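Local coordinates for protein xyloglucan-specific endo-beta-1,4-glucanase (PDB 4W88) that hydrolyses xyloglucan, a plant cell-wall polysaccharide, as an endo-beta-1,4-glucanase of glycoside hydrolase family 5, at residues Y108-D113 with N171-A176; M147-M152 with K157-G162; I195-H200 with E204-D209. The protein carries 1 engineered substitution. All coordinates share one frame; numbering follows the deposited sequence. Where two conformers were deposited one is given.

Contact 1 of 3, residues Y108-D113 with N171-A176; sequences YWLKTD and NAMNKA
The indole of Trp-109 carries the CB of its neighbour Leu-110 on one face, 3.8 Å above the ring plane and displaced toward the rim, while the selenomethionine Met-173 approaches the six-membered ring obliquely, its CE lying 4.3 Å from Trp-109 CZ3. Trp-109 NE1 is hydrogen-bonded to Glu-105 OE1. The side chain also touches Glu-123 and Ile-127 of helix 117-134. The more intimate partner of Met-173 is Leu-110. The two side chains meet tip to tip, and CE of Met-173 sits 3.8 Å from Leu-110 CD2 and equally near its CG. Met-173 leaves the helix with an extended reach through SE and then bends at its last torsion (chi3 80°), which swings CE round to the leucine. Leu-110 is the centre of an inverse gamma turn whose closing bond, Lys-111 N to Trp-109 O, is weak; a second such turn is centred on Thr-112, where Asp-113 N donates to Lys-111 O over 2.8 Å. Met-173 also touches Leu-120 of helix 117-134. The side chains of Trp-109, Leu-110 and Met-173 thus make a small apolar contact, to which the bond from the Thr-112 hydroxyl to Glu-166 adds a polar tie to the same helix. The arrangement is that of a TIM barrel, in which the loop following strand 97-101 meets helix 164-182.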
loop_
_atom_site.group_PDB
_atom_site.type_symbol
_atom_site.label_atom_id
_atom_site.label_comp_id
_atom_site.label_asym_id
_atom_site.label_seq_id
_atom_site.Cartn_x
_atom_site.Cartn_y
_atom_site.Cartn_z
ATOM N N TYR A 108 -11.962 -5.967 -11.079
ATOM C CA TYR A 108 -12.289 -5.613 -12.461
ATOM C C TYR A 108 -11.432 -6.506 -13.358
ATOM O O TYR A 108 -11.791 -7.682 -13.589
ATOM C CB TYR A 108 -12.101 -4.111 -12.691
ATOM C CG TYR A 108 -13.122 -3.288 -11.953
ATOM C CD1 TYR A 108 -14.423 -3.150 -12.408
ATOM C CD2 TYR A 108 -12.802 -2.751 -10.703
ATOM C CE1 TYR A 108 -15.386 -2.473 -11.659
ATOM C CE2 TYR A 108 -13.759 -2.133 -9.944
ATOM C CZ TYR A 108 -15.030 -1.927 -10.450
ATOM O OH TYR A 108 -16.024 -1.348 -9.717
ATOM N N TRP A 109 -10.377 -5.954 -13.931
ATOM C CA TRP A 109 -9.587 -6.623 -14.925
ATOM C C TRP A 109 -8.391 -7.411 -14.382
ATOM O O TRP A 109 -7.884 -8.322 -15.070
ATOM C CB TRP A 109 -9.054 -5.551 -15.894
ATOM C CG TRP A 109 -8.213 -4.469 -15.221
ATOM C CD1 TRP A 109 -8.652 -3.352 -14.642
ATOM C CD2 TRP A 109 -6.775 -4.482 -15.090
ATOM N NE1 TRP A 109 -7.573 -2.643 -14.118
ATOM C CE2 TRP A 109 -6.414 -3.320 -14.405
ATOM C CE3 TRP A 109 -5.775 -5.386 -15.463
ATOM C CZ2 TRP A 109 -5.127 -3.034 -14.073
ATOM C CZ3 TRP A 109 -4.466 -5.099 -15.150
ATOM C CH2 TRP A 109 -4.153 -3.910 -14.450
ATOM N N LEU A 110 -7.927 -7.055 -13.166
ATOM C CA LEU A 110 -6.688 -7.619 -12.633
ATOM C C LEU A 110 -6.990 -8.917 -11.862
ATOM O O LEU A 110 -7.053 -8.938 -10.624
ATOM C CB LEU A 110 -5.893 -6.625 -11.805
ATOM C CG LEU A 110 -4.378 -6.819 -11.804
ATOM C CD1 LEU A 110 -3.683 -5.725 -10.995
ATOM C CD2 LEU A 110 -3.944 -8.160 -11.243
ATOM N N LYS A 111 -7.286 -9.962 -12.622
ATOM C CA LYS A 111 -7.616 -11.300 -12.119
ATOM C C LYS A 111 -6.499 -12.196 -12.633
ATOM O O LYS A 111 -6.292 -12.289 -13.856
ATOM C CB LYS A 111 -8.947 -11.752 -12.645
ATOM C CG LYS A 111 -10.014 -10.718 -12.447
ATOM C CD LYS A 111 -10.954 -11.078 -11.410
ATOM C CE LYS A 111 -12.129 -10.145 -11.255
ATOM N NZ LYS A 111 -12.745 -10.326 -9.899
ATOM N N THR A 112 -5.728 -12.814 -11.718
ATOM C CA THR A 112 -4.451 -13.462 -12.082
ATOM C C THR A 112 -4.594 -14.860 -12.702
ATOM O O THR A 112 -4.209 -15.831 -12.115
ATOM C CB THR A 112 -3.532 -13.519 -10.850
ATOM O OG1 THR A 112 -4.229 -14.094 -9.774
ATOM C CG2 THR A 112 -3.068 -12.138 -10.522
ATOM N N ASP A 113 -5.223 -14.926 -13.864
ATOM C CA ASP A 113 -5.283 -16.133 -14.633
ATOM C C ASP A 113 -4.049 -16.219 -15.481
ATOM O O ASP A 113 -3.825 -15.400 -16.369
ATOM C CB ASP A 113 -6.552 -16.124 -15.473
ATOM C CG ASP A 113 -6.674 -17.322 -16.371
ATOM O OD1 ASP A 113 -5.735 -18.182 -16.472
ATOM O OD2 ASP A 113 -7.737 -17.373 -16.995
ATOM N N ASN A 171 5.420 -12.272 -11.192
ATOM C CA ASN A 171 6.762 -11.831 -11.605
ATOM C C ASN A 171 6.776 -11.118 -12.990
ATOM O O ASN A 171 7.469 -10.096 -13.144
ATOM C CB ASN A 171 7.840 -12.953 -11.588
ATOM C CG ASN A 171 8.080 -13.498 -10.212
ATOM O OD1 ASN A 171 8.002 -12.791 -9.208
ATOM N ND2 ASN A 171 8.311 -14.798 -10.145
ATOM N N ALA A 172 6.028 -11.666 -13.950
ATOM C CA ALA A 172 5.903 -11.052 -15.261
ATOM C C ALA A 172 5.242 -9.671 -15.177
ATOM O O ALA A 172 5.666 -8.729 -15.790
ATOM C CB ALA A 172 5.094 -11.953 -16.181
HETATM N N MSE A 173 4.242 -9.549 -14.330
HETATM C CA MSE A 173 3.482 -8.293 -14.176
HETATM C C MSE A 173 4.389 -7.236 -13.524
HETATM O O MSE A 173 4.363 -6.080 -13.918
HETATM C CB MSE A 173 2.132 -8.465 -13.416
HETATM C CG MSE A 173 1.199 -9.289 -14.307
HETATM SE SE MSE A 173 -0.561 -9.513 -13.459
HETATM C CE MSE A 173 -1.327 -7.751 -13.904
ATOM N N ASN A 174 5.138 -7.623 -12.484
ATOM C CA ASN A 174 6.094 -6.692 -11.813
ATOM C C ASN A 174 7.051 -6.123 -12.891
ATOM O O ASN A 174 7.365 -4.930 -12.897
ATOM C CB ASN A 174 6.884 -7.382 -10.684
ATOM C CG ASN A 174 6.082 -7.532 -9.407
ATOM O OD1 ASN A 174 5.145 -6.744 -9.126
ATOM N ND2 ASN A 174 6.430 -8.546 -8.620
ATOM N N LYS A 175 7.557 -7.002 -13.770
ATOM C CA LYS A 175 8.489 -6.582 -14.832
ATOM C C LYS A 175 7.848 -5.637 -15.795
ATOM O O LYS A 175 8.485 -4.696 -16.251
ATOM C CB LYS A 175 9.090 -7.750 -15.669
ATOM C CG LYS A 175 9.778 -8.737 -14.893
ATOM C CD LYS A 175 10.715 -9.568 -15.756
ATOM C CE LYS A 175 10.618 -10.980 -15.234
ATOM N NZ LYS A 175 11.696 -11.888 -15.694
ATOM N N ALA A 176 6.587 -5.887 -16.108
ATOM C CA ALA A 176 5.868 -5.073 -17.083
ATOM C C ALA A 176 5.707 -3.639 -16.548
ATOM O O ALA A 176 5.824 -2.663 -17.255
ATOM C CB ALA A 176 4.534 -5.666 -17.363
#

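Contact 2 of 3, residues M147-M152 with K157-G162; sequences MNEPRM and KEWSGG. With BGC (beta-D-glucopyranose), chain C; BGC (beta-D-glucopyranose), chain B; GAL (beta-D-galactopyranose), chain D; XYS (alpha-D-xylopyranose), chain E.
Trp-159 spreads its indole between the sugar and Arg-151. BGC of chain C sets C1 3.8 Å above the centre of one ring face, BGC of chain B covers the same face nearer the rim, and Arg-151 CD makes a CH-pi contact from the opposite face, 4.1 Å from the six-membered ring's centroid. Trp-159 NE1 donates to XYS O2 (3.2 Å), and Glu-149 OE1 meets the ring edge at CH2. The chain C BGC O4 donates to Glu-149 OE2 at 2.6 Å. GAL O2 donates to Glu-158 OE1 at 2.5 Å. With an alanine at the Trp-159 position the glucosyl units are likely to lose their platform, XYS O2 its N-H donor and Arg-151 CD the ring it packs on. Behind the indole, Arg-151 NE forms a salt bridge of 2.8 Å to the anti lone pair of Glu-158 OE2, the two planar groups only 12° apart. Arg-151 NH1 bonds to Glu-149 O (2.9 Å), and water 1 joins its NH2 to Glu-158 OE2. Farther out, His-223 reaches Glu-149 OE2 and Gly-154 reaches Glu-158 OE1. This is the sugar-binding cleft of a GH5 barrel, and Asn-148, Glu-149 and Pro-150 match the Asn-Glu-Pro signature that in this family supplies the general acid/base.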
loop_
_atom_site.group_PDB
_atom_site.type_symbol
_atom_site.label_atom_id
_atom_site.label_comp_id
_atom_site.label_asym_id
_atom_site.label_seq_id
_atom_site.Cartn_x
_atom_site.Cartn_y
_atom_site.Cartn_z
HETATM N N MSE A 147 0.891 -2.548 -8.119
HETATM C CA MSE A 147 -0.337 -3.310 -7.891
HETATM C C MSE A 147 -0.591 -3.375 -6.406
HETATM O O MSE A 147 0.333 -3.237 -5.581
HETATM C CB MSE A 147 -0.239 -4.768 -8.436
HETATM C CG MSE A 147 0.111 -4.771 -9.914
HETATM SE SE MSE A 147 0.231 -6.642 -10.562
HETATM C CE MSE A 147 2.053 -7.039 -10.003
ATOM N N ASN A 148 -1.853 -3.678 -6.083
ATOM C CA ASN A 148 -2.289 -3.893 -4.689
ATOM C C ASN A 148 -2.951 -5.244 -4.570
ATOM O O ASN A 148 -3.971 -5.512 -5.238
ATOM C CB ASN A 148 -3.288 -2.849 -4.257
ATOM C CG ASN A 148 -3.669 -2.994 -2.800
ATOM O OD1 ASN A 148 -2.817 -2.787 -1.927
ATOM N ND2 ASN A 148 -4.884 -3.494 -2.555
ATOM N N GLU A 149 -2.331 -6.123 -3.794
ATOM C CA GLU A 149 -2.860 -7.445 -3.542
ATOM C C GLU A 149 -3.304 -8.220 -4.780
ATOM O O GLU A 149 -4.402 -8.742 -4.814
ATOM C CB GLU A 149 -3.915 -7.394 -2.479
ATOM C CG GLU A 149 -3.418 -6.824 -1.166
ATOM C CD GLU A 149 -4.414 -6.789 -0.014
ATOM O OE1 GLU A 149 -5.648 -6.940 -0.222
ATOM O OE2 GLU A 149 -3.934 -6.546 1.160
ATOM N N PRO A 150 -2.489 -8.194 -5.830
ATOM C CA PRO A 150 -2.913 -8.853 -7.076
ATOM C C PRO A 150 -3.178 -10.343 -6.840
ATOM O O PRO A 150 -2.360 -11.008 -6.194
ATOM C CB PRO A 150 -1.737 -8.621 -8.006
ATOM C CG PRO A 150 -0.511 -8.489 -7.085
ATOM C CD PRO A 150 -1.101 -7.682 -5.927
ATOM N N ARG A 151 -4.292 -10.854 -7.340
ATOM C CA ARG A 151 -4.729 -12.192 -6.997
ATOM C C ARG A 151 -5.921 -12.584 -7.866
ATOM O O ARG A 151 -6.388 -11.762 -8.671
ATOM C CB ARG A 151 -5.121 -12.290 -5.493
ATOM C CG ARG A 151 -6.313 -11.397 -5.137
ATOM C CD ARG A 151 -6.498 -11.100 -3.639
ATOM N NE ARG A 151 -7.767 -10.417 -3.390
ATOM C CZ ARG A 151 -8.031 -9.129 -3.568
ATOM N NH1 ARG A 151 -7.139 -8.305 -4.022
ATOM N NH2 ARG A 151 -9.221 -8.640 -3.272
HETATM N N MSE A 152 -6.442 -13.802 -7.661
HETATM C CA MSE A 152 -7.698 -14.248 -8.284
HETATM C C MSE A 152 -8.714 -14.303 -7.120
HETATM O O MSE A 152 -8.745 -15.289 -6.327
HETATM C CB MSE A 152 -7.557 -15.645 -8.922
HETATM C CG MSE A 152 -8.920 -16.183 -9.356
HETATM SE SE MSE A 152 -9.496 -15.226 -10.959
HETATM C CE MSE A 152 -10.631 -13.908 -10.087
ATOM N N LYS A 157 -6.598 -20.304 -2.973
ATOM C CA LYS A 157 -5.344 -19.749 -2.407
ATOM C C LYS A 157 -5.240 -18.233 -2.509
ATOM O O LYS A 157 -4.141 -17.673 -2.398
ATOM C CB LYS A 157 -4.112 -20.459 -3.006
ATOM C CG LYS A 157 -4.039 -21.949 -2.607
ATOM C CD LYS A 157 -2.792 -22.627 -3.116
ATOM C CE LYS A 157 -1.672 -22.669 -2.060
ATOM N NZ LYS A 157 -1.167 -21.285 -1.710
ATOM N N GLU A 158 -6.372 -17.570 -2.682
ATOM C CA GLU A 158 -6.435 -16.114 -2.753
ATOM C C GLU A 158 -5.604 -15.426 -1.688
ATOM O O GLU A 158 -4.880 -14.462 -1.961
ATOM C CB GLU A 158 -7.892 -15.682 -2.635
ATOM C CG GLU A 158 -8.093 -14.169 -2.717
ATOM C CD GLU A 158 -9.513 -13.660 -2.605
ATOM O OE1 GLU A 158 -10.449 -14.470 -2.394
ATOM O OE2 GLU A 158 -9.647 -12.424 -2.730
ATOM N N TRP A 159 -5.711 -15.910 -0.446
ATOM C CA TRP A 159 -5.039 -15.267 0.677
ATOM C C TRP A 159 -3.890 -16.050 1.234
ATOM O O TRP A 159 -3.467 -15.775 2.324
ATOM C CB TRP A 159 -6.071 -14.936 1.770
ATOM C CG TRP A 159 -7.119 -13.936 1.294
ATOM C CD1 TRP A 159 -8.474 -14.137 1.163
ATOM C CD2 TRP A 159 -6.887 -12.591 0.863
ATOM N NE1 TRP A 159 -9.094 -12.987 0.750
ATOM C CE2 TRP A 159 -8.139 -12.037 0.500
ATOM C CE3 TRP A 159 -5.756 -11.807 0.732
ATOM C CZ2 TRP A 159 -8.260 -10.716 0.074
ATOM C CZ3 TRP A 159 -5.879 -10.536 0.299
ATOM C CH2 TRP A 159 -7.081 -9.996 -0.045
ATOM N N SER A 160 -3.404 -17.065 0.539
ATOM C CA SER A 160 -2.232 -17.790 0.971
ATOM C C SER A 160 -1.148 -17.789 -0.074
ATOM O O SER A 160 -0.383 -18.757 -0.166
ATOM C CB SER A 160 -2.603 -19.226 1.352
ATOM O OG SER A 160 -3.160 -19.923 0.246
ATOM N N GLY A 161 -1.026 -16.715 -0.853
ATOM C CA GLY A 161 0.061 -16.589 -1.846
ATOM C C GLY A 161 -0.158 -17.228 -3.209
ATOM O O GLY A 161 0.789 -17.304 -4.015
ATOM N N GLY A 162 -1.386 -17.706 -3.458
ATOM C CA GLY A 162 -1.723 -18.201 -4.779
ATOM C C GLY A 162 -1.098 -19.540 -5.124
ATOM O O GLY A 162 -0.601 -20.229 -4.256
HETATM C C2 BGC C . -7.961 -9.258 4.232
HETATM C C3 BGC C . -7.378 -8.091 3.419
HETATM C C4 BGC C . -6.002 -7.733 3.869
HETATM C C5 BGC C . -5.400 -9.195 3.921
HETATM C C6 BGC C . -4.021 -8.945 4.402
HETATM C C1 BGC C . -7.369 -10.619 4.136
HETATM O O2 BGC C . -9.120 -9.502 3.583
HETATM O O3 BGC C . -8.251 -7.009 3.634
HETATM O O4 BGC C . -5.516 -6.475 3.165
HETATM O O5 BGC C . -6.206 -10.268 4.662
HETATM O O6 BGC C . -3.108 -10.010 4.343
HETATM C C2 BGC B . -7.181 -15.037 6.023
HETATM C C3 BGC B . -6.513 -13.627 6.095
HETATM C C4 BGC B . -7.238 -12.902 4.983
HETATM C C5 BGC B . -8.679 -13.458 5.103
HETATM C C6 BGC B . -9.589 -13.177 3.902
HETATM C C1 BGC B . -8.607 -15.283 6.579
HETATM O O1 BGC B . -9.285 -16.629 6.881
HETATM O O2 BGC B . -6.457 -15.810 6.860
HETATM O O3 BGC B . -5.095 -13.701 5.991
HETATM O O4 BGC B . -7.765 -11.618 5.114
HETATM O O5 BGC B . -9.103 -14.803 5.390
HETATM O O6 BGC B . -10.647 -12.288 4.338
HETATM C C1 GAL D . -13.249 -12.821 0.659
HETATM C C2 GAL D . -12.927 -13.767 -0.537
HETATM C C3 GAL D . -14.292 -14.443 -0.775
HETATM C C4 GAL D . -14.724 -15.245 0.462
HETATM C C5 GAL D . -14.988 -14.181 1.519
HETATM C C6 GAL D . -15.679 -14.712 2.745
HETATM O O2 GAL D . -12.594 -13.235 -1.811
HETATM O O3 GAL D . -14.318 -15.192 -1.965
HETATM O O4 GAL D . -13.714 -16.164 0.859
HETATM O O5 GAL D . -13.730 -13.572 1.789
HETATM O O6 GAL D . -16.215 -13.634 3.435
HETATM C C1 XYS E . -11.929 -11.945 3.692
HETATM C C2 XYS E . -12.299 -11.249 2.325
HETATM C C3 XYS E . -11.519 -9.936 2.094
HETATM C C4 XYS E . -11.735 -8.989 3.307
HETATM C C5 XYS E . -11.714 -9.707 4.669
HETATM O O2 XYS E . -12.107 -12.116 1.150
HETATM O O3 XYS E . -11.860 -9.319 0.810
HETATM O O4 XYS E . -10.726 -7.923 3.415
HETATM O O5 XYS E . -12.430 -10.950 4.642
HETATM O O HOH W 1 -11.354 -10.357 -2.201
#

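Contact 3 of 3, residues I195-H200 with E204-D209; sequences ICTYGH and EPTLKD
Thr-197 and Thr-206 bring their CA atoms to 6.7 Å where the chain following strand 193-196 turns at Thr-197 to His-200, with His-200 N bonded to Thr-197 O (2.9 Å), and comes back as the short helix 204-208. Between these two threonines the methyl group of Thr-206 does the touching: its CG2 lies 3.7 Å from Thr-197 CB and slightly farther from Thr-197 CG2, the side chains crossing at about a right angle. In Thr-206 the methyl stands opposite the backbone N and the hydroxyl beside it (chi1 -42°), which turns CG2 to Thr-197 and sends OG1 elsewhere, to Asn-201 OD1. The hydroxyl of Thr-197 is likewise taken by the loop, at Asn-201 O, so one asparagine serves both. Leu-207 starts out pointing away from the other segment, yet its CD2 returns to within 4.0 Å of Thr-197 CG2, and it also touches Tyr-259 and Leu-260 of helix 246-261. Thr-197 also touches Leu-222 of strand 218-223. The CG2 of Thr-206 also reaches the backbone of Tyr-198, at 4.1 Å from its O, while the phenol of that tyrosine runs off to Glu-166. The two threonine hydroxyls are thus taken by Asn-201, and water 2 accepts from Tyr-198 N at 3.0 Å, with only a weak bond on to Thr-206 O. What joins the two segments directly is aliphatic contact between the threonines and Leu-207, which depends on shape and not on direction.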
loop_
_atom_site.group_PDB
_atom_site.type_symbol
_atom_site.label_atom_id
_atom_site.label_comp_id
_atom_site.label_asym_id
_atom_site.label_seq_id
_atom_site.Cartn_x
_atom_site.Cartn_y
_atom_site.Cartn_z
ATOM N N ILE A 195 7.376 -3.163 -6.106
ATOM C CA ILE A 195 6.774 -4.350 -6.641
ATOM C C ILE A 195 6.132 -5.114 -5.470
ATOM O O ILE A 195 6.255 -4.717 -4.296
ATOM C CB ILE A 195 7.809 -5.216 -7.404
ATOM C CG1 ILE A 195 8.893 -5.781 -6.492
ATOM C CG2 ILE A 195 8.342 -4.474 -8.625
ATOM C CD1 ILE A 195 9.726 -6.904 -7.111
ATOM N N CYS A 196 5.506 -6.255 -5.743
ATOM C CA CYS A 196 4.842 -6.997 -4.687
ATOM C C CYS A 196 4.824 -8.483 -4.963
ATOM O O CYS A 196 5.049 -8.937 -6.093
ATOM C CB CYS A 196 3.393 -6.486 -4.487
ATOM S SG CYS A 196 2.293 -6.734 -5.867
ATOM N N THR A 197 4.526 -9.245 -3.902
ATOM C CA THR A 197 4.182 -10.625 -4.020
ATOM C C THR A 197 2.693 -10.819 -4.359
ATOM O O THR A 197 1.882 -9.902 -4.258
ATOM C CB THR A 197 4.428 -11.320 -2.680
ATOM O OG1 THR A 197 3.721 -10.569 -1.703
ATOM C CG2 THR A 197 5.933 -11.438 -2.323
ATOM N N TYR A 198 2.340 -12.047 -4.719
ATOM C CA TYR A 198 0.938 -12.412 -4.931
ATOM C C TYR A 198 0.181 -12.040 -3.646
ATOM O O TYR A 198 0.617 -12.403 -2.531
ATOM C CB TYR A 198 0.801 -13.917 -5.138
ATOM C CG TYR A 198 -0.609 -14.342 -5.424
ATOM C CD1 TYR A 198 -1.571 -14.561 -4.392
ATOM C CD2 TYR A 198 -1.042 -14.543 -6.733
ATOM C CE1 TYR A 198 -2.875 -14.935 -4.734
ATOM C CE2 TYR A 198 -2.328 -14.976 -7.043
ATOM C CZ TYR A 198 -3.233 -15.189 -6.063
ATOM O OH TYR A 198 -4.496 -15.597 -6.402
ATOM N N GLY A 199 -0.918 -11.293 -3.775
ATOM C CA GLY A 199 -1.694 -10.880 -2.605
ATOM C C GLY A 199 -1.010 -9.995 -1.578
ATOM O O GLY A 199 -1.553 -9.845 -0.467
ATOM N N HIS A 200 0.176 -9.454 -1.894
ATOM C CA HIS A 200 1.057 -8.876 -0.904
ATOM C C HIS A 200 1.334 -9.831 0.289
ATOM O O HIS A 200 1.639 -9.381 1.407
ATOM C CB HIS A 200 0.484 -7.559 -0.422
ATOM C CG HIS A 200 0.818 -6.349 -1.255
ATOM N ND1 HIS A 200 0.300 -6.125 -2.513
ATOM C CD2 HIS A 200 1.646 -5.306 -1.005
ATOM C CE1 HIS A 200 0.761 -4.982 -2.987
ATOM N NE2 HIS A 200 1.594 -4.477 -2.097
ATOM N N GLU A 204 6.389 -18.155 3.361
ATOM C CA GLU A 204 7.660 -18.614 2.831
ATOM C C GLU A 204 7.589 -19.007 1.334
ATOM O O GLU A 204 8.436 -18.518 0.546
ATOM C CB GLU A 204 8.320 -19.737 3.696
ATOM C CG GLU A 204 9.621 -20.192 3.056
ATOM C CD GLU A 204 10.525 -20.896 4.028
ATOM O OE1 GLU A 204 10.024 -21.413 5.034
ATOM O OE2 GLU A 204 11.716 -20.876 3.771
ATOM N N PRO A 205 6.591 -19.856 0.935
ATOM C CA PRO A 205 6.541 -20.230 -0.468
ATOM C C PRO A 205 6.370 -19.003 -1.410
ATOM O O PRO A 205 6.899 -18.977 -2.546
ATOM C CB PRO A 205 5.310 -21.166 -0.534
ATOM C CG PRO A 205 5.097 -21.629 0.855
ATOM C CD PRO A 205 5.491 -20.480 1.698
ATOM N N THR A 206 5.620 -17.988 -0.946
ATOM C CA THR A 206 5.363 -16.813 -1.770
ATOM C C THR A 206 6.644 -16.003 -1.947
ATOM O O THR A 206 6.925 -15.516 -3.037
ATOM C CB THR A 206 4.319 -15.943 -1.091
ATOM O OG1 THR A 206 3.266 -16.768 -0.554
ATOM C CG2 THR A 206 3.796 -14.862 -2.009
ATOM N N LEU A 207 7.430 -15.875 -0.878
ATOM C CA LEU A 207 8.673 -15.112 -0.975
ATOM C C LEU A 207 9.717 -15.881 -1.777
ATOM O O LEU A 207 10.451 -15.268 -2.538
ATOM C CB LEU A 207 9.199 -14.791 0.414
ATOM C CG LEU A 207 8.417 -13.811 1.289
ATOM C CD1 LEU A 207 9.019 -13.785 2.702
ATOM C CD2 LEU A 207 8.428 -12.429 0.676
ATOM N N LYS A 208 9.809 -17.209 -1.553
ATOM C CA LYS A 208 10.727 -18.079 -2.301
ATOM C C LYS A 208 10.516 -17.923 -3.813
ATOM O O LYS A 208 11.458 -17.970 -4.566
ATOM C CB LYS A 208 10.568 -19.540 -1.857
ATOM C CG LYS A 208 11.492 -20.528 -2.500
ATOM C CD LYS A 208 11.241 -21.938 -1.934
ATOM C CE LYS A 208 11.615 -22.062 -0.453
ATOM N NZ LYS A 208 11.571 -23.461 0.084
ATOM N N ASP A 209 9.303 -17.673 -4.269
ATOM C CA ASP A 209 9.074 -17.589 -5.718
ATOM C C ASP A 209 9.207 -16.198 -6.292
ATOM O O ASP A 209 9.009 -16.030 -7.476
ATOM C CB ASP A 209 7.673 -18.115 -6.082
ATOM C CG ASP A 209 7.606 -19.633 -6.087
ATOM O OD1 ASP A 209 8.667 -20.293 -6.008
ATOM O OD2 ASP A 209 6.503 -20.189 -6.153
HETATM O O HOH W 2 4.721 -13.836 -5.126
#

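Overall arrangement
From the N terminus, the loop after strand 97-101 comes first, and contact 1 joins it to helix 164-182, closing a long loop that includes strand 142-145. Contact 2 is nested inside that loop, folding the chain after strand 142-145 back on itself at the sugar cleft. Contact 3 follows in series, a tight closure between the segment following strand 193-196 and helix 204-208. None of the three cross. Neighbouring segments are also sewn together: Thr-112 probably bonds through its backbone to Arg-151, Pro-150 O to Gly-199 N, and Asn-174 ND2 to Cys-196 O. The loops after three consecutive barrel strands, and helix 164-182, are thereby tied together on one side of the chain's centre.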